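Local atomic coordinates of O-succinylhomoserine sulfhydrylase (Mycobacterium tuberculosis, PDB entry 3NDN), a protein that probably catalyses the pyridoxal 5'-phosphate-dependent formation of L-homocysteine from O-succinyl-L-homoserine and hydrogen sulfide, a step on the way to methionine. Residues A[109-114]-A[253-258]; A[238-241]-A[246-249]; A[289-294]-A[407-412]. All coordinates share one frame; numbering follows the deposited sequence. Where two conformers were deposited one is given.

Three contacts show how a fold type I enzyme is held together at different levels. Interaction 1 joins helix 105-114 to the C-terminal part of helix 244-258, and interaction 2 ties the beginning of that same helix to strand 238-242 of the seven-stranded sheet. Their centres are about 9 Å apart and they touch; in sequence, interaction 2 falls between the two segments of interaction 1. Interaction 3 follows later in the chain and pairs two helices about 42 and 40 Å from interactions 1 and 2, centre to centre, on the opposite side of the chain's centre. One region thus belongs to the large-sheet domain, the other to the C-terminal part.

Interaction 1. Residues A[109-114]-A[253-258]; sequences VFTSLG and KLMRHT
Thr111 and Leu254 carry most of this buried contact between two helices, their side chains lying side by side and pointing opposite ways. Thr111 presents its methyl group: CG2 lies 3.9 Å from Leu254 CB. Leu254 reaches on with one branch, placing CD1 3.7 Å from Gly114 C and 3.8 Å from Thr111 O, so a leucine methyl rests on the backbone of the last helical turn, which closes with Gly114. Met255 adds its sulfur from the flank, with SD 3.9 Å from Thr111 CG2; the methionine chain, bent at both chi2 and chi3, runs roughly perpendicular to the threonine. Both helices belong to the large-sheet domain of this fold type I enzyme, and here helix 105-114 packs against the last turns of helix 244-258 at an angle of 124° between their directions, the axes 10.5 Å apart. The threonine turns its methyl to the partner helix with CG2 anti to the backbone N, while OG1 is hydrogen-bonded to Ala107 O one turn earlier. A water bridges this OG1 to Thr258 OG1, donating to the latter over 2.8 Å. Thr258 OG1 in turn donates to Leu254 O at 2.7 Å, from the face of the carbonyl plane opposite to Thr258 N. Beyond Leu254 stands Trp144 of the second subunit, and Gly114 O accepts a hydrogen bond from Arg143 NH1 of that subunit.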
loop_
_atom_site.group_PDB
_atom_site.type_symbol
_atom_site.label_atom_id
_atom_site.label_comp_id
_atom_site.label_asym_id
_atom_site.label_seq_id
_atom_site.Cartn_x
_atom_site.Cartn_y
_atom_site.Cartn_z
ATOM N N VAL A 109 -4.180 -25.716 2.044
ATOM C CA VAL A 109 -3.972 -27.155 2.195
ATOM C C VAL A 109 -4.475 -27.695 3.546
ATOM O O VAL A 109 -5.247 -28.671 3.581
ATOM C CB VAL A 109 -2.469 -27.551 1.990
ATOM C CG1 VAL A 109 -2.253 -29.040 2.275
ATOM C CG2 VAL A 109 -2.010 -27.193 0.590
ATOM N N PHE A 110 -4.057 -27.059 4.650
ATOM C CA PHE A 110 -4.443 -27.525 5.989
ATOM C C PHE A 110 -5.956 -27.380 6.232
ATOM O O PHE A 110 -6.612 -28.325 6.701
ATOM C CB PHE A 110 -3.630 -26.844 7.126
ATOM C CG PHE A 110 -4.154 -27.171 8.496
ATOM C CD1 PHE A 110 -3.878 -28.414 9.086
ATOM C CD2 PHE A 110 -5.003 -26.282 9.161
ATOM C CE1 PHE A 110 -4.402 -28.752 10.331
ATOM C CE2 PHE A 110 -5.533 -26.598 10.407
ATOM C CZ PHE A 110 -5.240 -27.840 11.003
ATOM N N THR A 111 -6.512 -26.215 5.901
ATOM C CA THR A 111 -7.939 -25.964 6.132
ATOM C C THR A 111 -8.844 -26.848 5.246
ATOM O O THR A 111 -9.882 -27.325 5.712
ATOM C CB THR A 111 -8.291 -24.450 6.032
ATOM O OG1 THR A 111 -7.533 -23.728 7.016
ATOM C CG2 THR A 111 -9.770 -24.192 6.266
ATOM N N SER A 112 -8.428 -27.109 4.006
ATOM C CA SER A 112 -9.248 -27.930 3.091
ATOM C C SER A 112 -9.326 -29.382 3.601
ATOM O O SER A 112 -10.420 -29.977 3.639
ATOM C CB SER A 112 -8.739 -27.871 1.652
ATOM O OG SER A 112 -7.465 -28.490 1.502
ATOM N N LEU A 113 -8.169 -29.920 3.996
ATOM C CA LEU A 113 -8.072 -31.264 4.568
ATOM C C LEU A 113 -8.722 -31.376 5.945
ATOM O O LEU A 113 -9.408 -32.374 6.231
ATOM C CB LEU A 113 -6.616 -31.738 4.620
ATOM C CG LEU A 113 -5.941 -32.005 3.279
ATOM C CD1 LEU A 113 -4.441 -32.244 3.467
ATOM C CD2 LEU A 113 -6.588 -33.197 2.542
ATOM N N GLY A 114 -8.517 -30.363 6.792
ATOM C CA GLY A 114 -9.133 -30.318 8.118
ATOM C C GLY A 114 -10.653 -30.257 8.046
ATOM O O GLY A 114 -11.350 -30.777 8.920
ATOM N N LYS A 253 -16.766 -22.640 8.519
ATOM C CA LYS A 253 -16.631 -22.761 9.975
ATOM C C LYS A 253 -15.180 -22.636 10.437
ATOM O O LYS A 253 -14.888 -21.884 11.377
ATOM C CB LYS A 253 -17.256 -24.065 10.472
ATOM C CG LYS A 253 -17.331 -24.180 11.984
ATOM C CD LYS A 253 -17.978 -25.483 12.399
ATOM C CE LYS A 253 -18.158 -25.545 13.913
ATOM N NZ LYS A 253 -18.501 -26.938 14.350
ATOM N N LEU A 254 -14.266 -23.366 9.793
ATOM C CA LEU A 254 -12.856 -23.239 10.142
ATOM C C LEU A 254 -12.279 -21.836 9.844
ATOM O O LEU A 254 -11.467 -21.318 10.614
ATOM C CB LEU A 254 -12.010 -24.345 9.475
ATOM C CG LEU A 254 -12.119 -25.766 10.057
ATOM C CD1 LEU A 254 -11.305 -26.789 9.217
ATOM C CD2 LEU A 254 -11.644 -25.792 11.518
ATOM N N MET A 255 -12.695 -21.223 8.732
ATOM C CA MET A 255 -12.177 -19.891 8.364
ATOM C C MET A 255 -12.603 -18.776 9.335
ATOM O O MET A 255 -11.770 -17.962 9.749
ATOM C CB MET A 255 -12.522 -19.519 6.903
ATOM C CG MET A 255 -11.812 -20.349 5.834
ATOM S SD MET A 255 -9.997 -20.353 5.828
ATOM C CE MET A 255 -9.639 -18.590 5.537
ATOM N N ARG A 256 -13.884 -18.748 9.699
ATOM C CA ARG A 256 -14.400 -17.762 10.649
ATOM C C ARG A 256 -13.715 -17.870 12.022
ATOM O O ARG A 256 -13.273 -16.864 12.599
ATOM C CB ARG A 256 -15.918 -17.915 10.818
ATOM C CG ARG A 256 -16.756 -17.591 9.584
ATOM C CD ARG A 256 -18.226 -17.402 9.952
ATOM N NE ARG A 256 -19.056 -17.014 8.811
ATOM C CZ ARG A 256 -20.270 -16.481 8.928
ATOM N NH1 ARG A 256 -20.785 -16.265 10.131
ATOM N NH2 ARG A 256 -20.962 -16.145 7.850
ATOM N N HIS A 257 -13.614 -19.092 12.539
ATOM C CA HIS A 257 -13.196 -19.303 13.929
ATOM C C HIS A 257 -11.714 -19.590 14.227
ATOM O O HIS A 257 -11.259 -19.317 15.348
ATOM C CB HIS A 257 -14.130 -20.334 14.581
ATOM C CG HIS A 257 -15.586 -19.983 14.448
ATOM N ND1 HIS A 257 -16.118 -18.809 14.940
ATOM C CD2 HIS A 257 -16.612 -20.638 13.855
ATOM C CE1 HIS A 257 -17.413 -18.766 14.678
ATOM N NE2 HIS A 257 -17.739 -19.863 14.018
ATOM N N THR A 258 -10.973 -20.149 13.265
ATOM C CA THR A 258 -9.499 -20.245 13.375
ATOM C C THR A 258 -8.750 -19.089 12.680
ATOM O O THR A 258 -7.564 -18.900 12.921
ATOM C CB THR A 258 -8.896 -21.603 12.879
ATOM O OG1 THR A 258 -8.973 -21.702 11.452
ATOM C CG2 THR A 258 -9.581 -22.821 13.535
HETATM O O HOH W 1 -7.509 -23.725 10.109
#

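Interaction 2. Residues A[238-241]-A[246-249]; sequences GAIL and YIDG
Ile240 meets two residues of the helix that follows its strand, and one methyl does most of the touching. Its CG2 lies 4.0 Å from Ile247 CD1 and 4.2 Å from Tyr246 CE2. The two isoleucines overlap flank to flank with opposed directions, and Ile247 CD1 also comes to 3.7 Å from Ile240 O, setting an apolar tip against the strand backbone. CD1 continues to Leu241 C at 4.1 Å, although the side chain of Leu241 leaves on the other side of the strand. The tyrosine lies across Ile240, its ring meeting the methyl obliquely. A chi1 of 169° swings that ring away from the backbone N and toward the sheet, and its hydroxyl probably hydrogen-bonds to Ser112 O, which would hold the far end of the side chain to helix 105-114. Around this first shell, Ile240 also packs on Ala108 and Thr111, while Ile247 rests on Ala98 and Phe100. The strand itself is bonded on one side to Thr102 and Phe100 and on the other to Tyr223 and Val221. Strand 238-242 therefore runs between strands 98-102 and 220-224, antiparallel to both, with helices 105-114 and 244-258 meeting over Ile240.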
loop_
_atom_site.group_PDB
_atom_site.type_symbol
_atom_site.label_atom_id
_atom_site.label_comp_id
_atom_site.label_asym_id
_atom_site.label_seq_id
_atom_site.Cartn_x
_atom_site.Cartn_y
_atom_site.Cartn_z
ATOM N N GLY A 238 -3.564 -17.654 -0.704
ATOM C CA GLY A 238 -4.022 -18.940 -1.281
ATOM C C GLY A 238 -5.520 -18.988 -1.465
ATOM O O GLY A 238 -6.211 -17.999 -1.196
ATOM N N ALA A 239 -6.036 -20.137 -1.911
ATOM C CA ALA A 239 -7.473 -20.295 -2.078
ATOM C C ALA A 239 -7.912 -21.754 -2.070
ATOM O O ALA A 239 -7.151 -22.644 -2.471
ATOM C CB ALA A 239 -7.950 -19.622 -3.385
ATOM N N ILE A 240 -9.157 -21.966 -1.646
ATOM C CA ILE A 240 -9.820 -23.287 -1.715
ATOM C C ILE A 240 -11.032 -23.214 -2.659
ATOM O O ILE A 240 -11.935 -22.396 -2.451
ATOM C CB ILE A 240 -10.291 -23.753 -0.322
ATOM C CG1 ILE A 240 -9.138 -23.699 0.699
ATOM C CG2 ILE A 240 -10.905 -25.178 -0.395
ATOM C CD1 ILE A 240 -9.587 -23.638 2.169
ATOM N N LEU A 241 -11.075 -24.087 -3.670
ATOM C CA LEU A 241 -12.244 -24.156 -4.576
ATOM C C LEU A 241 -12.959 -25.534 -4.533
ATOM O O LEU A 241 -12.291 -26.573 -4.542
ATOM C CB LEU A 241 -11.858 -23.773 -6.014
ATOM C CG LEU A 241 -11.176 -22.400 -6.237
ATOM C CD1 LEU A 241 -9.650 -22.552 -6.248
ATOM C CD2 LEU A 241 -11.645 -21.768 -7.544
ATOM N N TYR A 246 -19.825 -27.495 0.716
ATOM C CA TYR A 246 -18.522 -27.705 1.348
ATOM C C TYR A 246 -17.854 -26.368 1.723
ATOM O O TYR A 246 -17.345 -26.206 2.843
ATOM C CB TYR A 246 -17.633 -28.532 0.394
ATOM C CG TYR A 246 -16.147 -28.636 0.741
ATOM C CD1 TYR A 246 -15.702 -29.426 1.807
ATOM C CD2 TYR A 246 -15.180 -27.971 -0.031
ATOM C CE1 TYR A 246 -14.331 -29.538 2.102
ATOM C CE2 TYR A 246 -13.812 -28.082 0.256
ATOM C CZ TYR A 246 -13.399 -28.855 1.326
ATOM O OH TYR A 246 -12.050 -28.961 1.605
ATOM N N ILE A 247 -17.873 -25.414 0.795
ATOM C CA ILE A 247 -17.223 -24.105 1.004
ATOM C C ILE A 247 -17.979 -23.289 2.067
ATOM O O ILE A 247 -17.359 -22.705 2.974
ATOM C CB ILE A 247 -17.093 -23.303 -0.350
ATOM C CG1 ILE A 247 -16.278 -24.096 -1.390
ATOM C CG2 ILE A 247 -16.475 -21.904 -0.142
ATOM C CD1 ILE A 247 -14.763 -24.250 -1.075
ATOM N N ASP A 248 -19.311 -23.289 1.976
ATOM C CA ASP A 248 -20.178 -22.557 2.918
ATOM C C ASP A 248 -20.409 -23.294 4.253
ATOM O O ASP A 248 -20.940 -22.701 5.198
ATOM C CB ASP A 248 -21.560 -22.265 2.297
ATOM C CG ASP A 248 -21.513 -21.254 1.135
ATOM O OD1 ASP A 248 -20.454 -20.638 0.860
ATOM O OD2 ASP A 248 -22.573 -21.076 0.490
ATOM N N GLY A 249 -20.027 -24.568 4.321
ATOM C CA GLY A 249 -20.275 -25.415 5.498
ATOM C C GLY A 249 -19.050 -25.603 6.380
ATOM O O GLY A 249 -18.721 -24.712 7.158
#

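Interaction 3. Residues A[289-294]-A[407-412]; sequences QRIAEF and ADIDRA
Phe294 reaches across from one of two nearly parallel helices to Ile409 and Asp410. Its first torsion is close to trans (chi1 170°), which makes the phenyl group stand out from helix 277-296, and its far corner does the work: Phe294 CZ lies 3.6 Å from Asp410 OD1 and 3.8 Å from Asp410 CB. The carboxylate sits at the ring edge, close to the ring plane, so OD1 faces the C-H rim; the two planes are 78° apart. That approach is consistent with the slightly positive edge of a phenyl ring. OD1 is hydrogen-bonded to His298 NE2, so the ring edge is a secondary neighbour. Beside it, Ile409 CG2 also lies near the ring plane, 4.5 Å from Phe294 CE2. Ile409 has CG1 beside its backbone N and an extended chain beyond, which carries CD1 away from its own helix to meet Ile291 CG2 at 4.0 Å; the two isoleucines are nearly perpendicular. Ile406, one helical turn earlier than Asp410, also packs on both Ile291 and Phe294. The axes run 11.7 Å apart at 24°, a spacing bridged by side chains. Helix 277-296 and helix 402-413 are here joined in the C-terminal part of the trans-sulfuration enzyme fold, where helices pack beside a smaller mixed sheet.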
loop_
_atom_site.group_PDB
_atom_site.type_symbol
_atom_site.label_atom_id
_atom_site.label_comp_id
_atom_site.label_asym_id
_atom_site.label_seq_id
_atom_site.Cartn_x
_atom_site.Cartn_y
_atom_site.Cartn_z
ATOM N N GLN A 289 10.265 -24.844 -22.390
ATOM C CA GLN A 289 10.362 -25.896 -23.430
ATOM C C GLN A 289 11.687 -25.778 -24.189
ATOM O O GLN A 289 12.359 -26.785 -24.424
ATOM C CB GLN A 289 9.172 -25.784 -24.403
ATOM C CG GLN A 289 9.145 -26.806 -25.546
ATOM C CD GLN A 289 8.548 -28.145 -25.143
ATOM O OE1 GLN A 289 7.501 -28.210 -24.496
ATOM N NE2 GLN A 289 9.195 -29.224 -25.563
ATOM N N ARG A 290 12.060 -24.554 -24.580
ATOM C CA ARG A 290 13.333 -24.315 -25.282
ATOM C C ARG A 290 14.560 -24.630 -24.415
ATOM O O ARG A 290 15.551 -25.168 -24.907
ATOM C CB ARG A 290 13.440 -22.865 -25.813
ATOM C CG ARG A 290 12.617 -22.541 -27.066
ATOM C CD ARG A 290 12.924 -21.120 -27.604
ATOM N NE ARG A 290 14.354 -20.943 -27.869
ATOM C CZ ARG A 290 14.971 -19.779 -28.082
ATOM N NH1 ARG A 290 14.304 -18.631 -28.081
ATOM N NH2 ARG A 290 16.282 -19.768 -28.301
ATOM N N ILE A 291 14.496 -24.261 -23.139
ATOM C CA ILE A 291 15.588 -24.504 -22.175
ATOM C C ILE A 291 15.770 -26.010 -21.890
ATOM O O ILE A 291 16.907 -26.503 -21.801
ATOM C CB ILE A 291 15.400 -23.626 -20.865
ATOM C CG1 ILE A 291 15.687 -22.150 -21.171
ATOM C CG2 ILE A 291 16.321 -24.096 -19.710
ATOM C CD1 ILE A 291 15.112 -21.137 -20.149
ATOM N N ALA A 292 14.661 -26.740 -21.785
ATOM C CA ALA A 292 14.699 -28.193 -21.587
ATOM C C ALA A 292 15.374 -28.903 -22.763
ATOM O O ALA A 292 16.204 -29.796 -22.565
ATOM C CB ALA A 292 13.290 -28.739 -21.378
ATOM N N GLU A 293 15.034 -28.477 -23.985
ATOM C CA GLU A 293 15.640 -29.029 -25.196
ATOM C C GLU A 293 17.147 -28.709 -25.309
ATOM O O GLU A 293 17.943 -29.549 -25.764
ATOM C CB GLU A 293 14.856 -28.561 -26.438
ATOM C CG GLU A 293 13.425 -29.121 -26.505
ATOM C CD GLU A 293 12.535 -28.415 -27.525
ATOM O OE1 GLU A 293 12.933 -27.347 -28.049
ATOM O OE2 GLU A 293 11.421 -28.922 -27.789
ATOM N N PHE A 294 17.539 -27.506 -24.881
ATOM C CA PHE A 294 18.947 -27.090 -24.891
ATOM C C PHE A 294 19.784 -27.922 -23.907
ATOM O O PHE A 294 20.864 -28.413 -24.260
ATOM C CB PHE A 294 19.098 -25.578 -24.621
ATOM C CG PHE A 294 20.526 -25.144 -24.375
ATOM C CD1 PHE A 294 21.391 -24.912 -25.450
ATOM C CD2 PHE A 294 21.013 -25.010 -23.077
ATOM C CE1 PHE A 294 22.707 -24.527 -25.229
ATOM C CE2 PHE A 294 22.336 -24.627 -22.842
ATOM C CZ PHE A 294 23.183 -24.386 -23.916
ATOM N N ALA A 407 22.509 -18.431 -22.700
ATOM C CA ALA A 407 23.876 -17.945 -22.560
ATOM C C ALA A 407 24.422 -18.070 -21.123
ATOM O O ALA A 407 25.551 -18.498 -20.946
ATOM C CB ALA A 407 24.002 -16.488 -23.059
ATOM N N ASP A 408 23.634 -17.670 -20.114
ATOM C CA ASP A 408 24.044 -17.753 -18.699
ATOM C C ASP A 408 24.224 -19.202 -18.238
ATOM O O ASP A 408 25.164 -19.514 -17.505
ATOM C CB ASP A 408 23.020 -17.017 -17.787
ATOM C CG ASP A 408 23.565 -16.716 -16.369
ATOM O OD1 ASP A 408 24.768 -16.391 -16.222
ATOM O OD2 ASP A 408 22.770 -16.758 -15.393
ATOM N N ILE A 409 23.320 -20.082 -18.661
ATOM C CA ILE A 409 23.408 -21.508 -18.323
ATOM C C ILE A 409 24.639 -22.163 -19.007
ATOM O O ILE A 409 25.389 -22.892 -18.365
ATOM C CB ILE A 409 22.096 -22.255 -18.681
ATOM C CG1 ILE A 409 20.915 -21.709 -17.854
ATOM C CG2 ILE A 409 22.227 -23.773 -18.467
ATOM C CD1 ILE A 409 19.530 -22.188 -18.375
ATOM N N ASP A 410 24.852 -21.865 -20.287
ATOM C CA ASP A 410 25.992 -22.437 -21.040
ATOM C C ASP A 410 27.358 -22.023 -20.467
ATOM O O ASP A 410 28.288 -22.842 -20.408
ATOM C CB ASP A 410 25.896 -22.073 -22.531
ATOM C CG ASP A 410 26.786 -22.964 -23.430
ATOM O OD1 ASP A 410 26.702 -24.206 -23.355
ATOM O OD2 ASP A 410 27.560 -22.409 -24.228
ATOM N N ARG A 411 27.481 -20.766 -20.046
ATOM C CA ARG A 411 28.707 -20.295 -19.405
ATOM C C ARG A 411 28.919 -21.000 -18.061
ATOM O O ARG A 411 30.038 -21.410 -17.742
ATOM C CB ARG A 411 28.713 -18.766 -19.251
ATOM C CG ARG A 411 28.795 -18.022 -20.587
ATOM C CD ARG A 411 29.267 -16.577 -20.430
ATOM N NE ARG A 411 28.156 -15.662 -20.169
ATOM C CZ ARG A 411 27.477 -15.000 -21.108
ATOM N NH1 ARG A 411 27.789 -15.141 -22.396
ATOM N NH2 ARG A 411 26.480 -14.191 -20.756
ATOM N N ALA A 412 27.839 -21.152 -17.292
ATOM C CA ALA A 412 27.899 -21.806 -15.973
ATOM C C ALA A 412 28.292 -23.292 -16.055
ATOM O O ALA A 412 28.969 -23.805 -15.161
ATOM C CB ALA A 412 26.575 -21.623 -15.211
#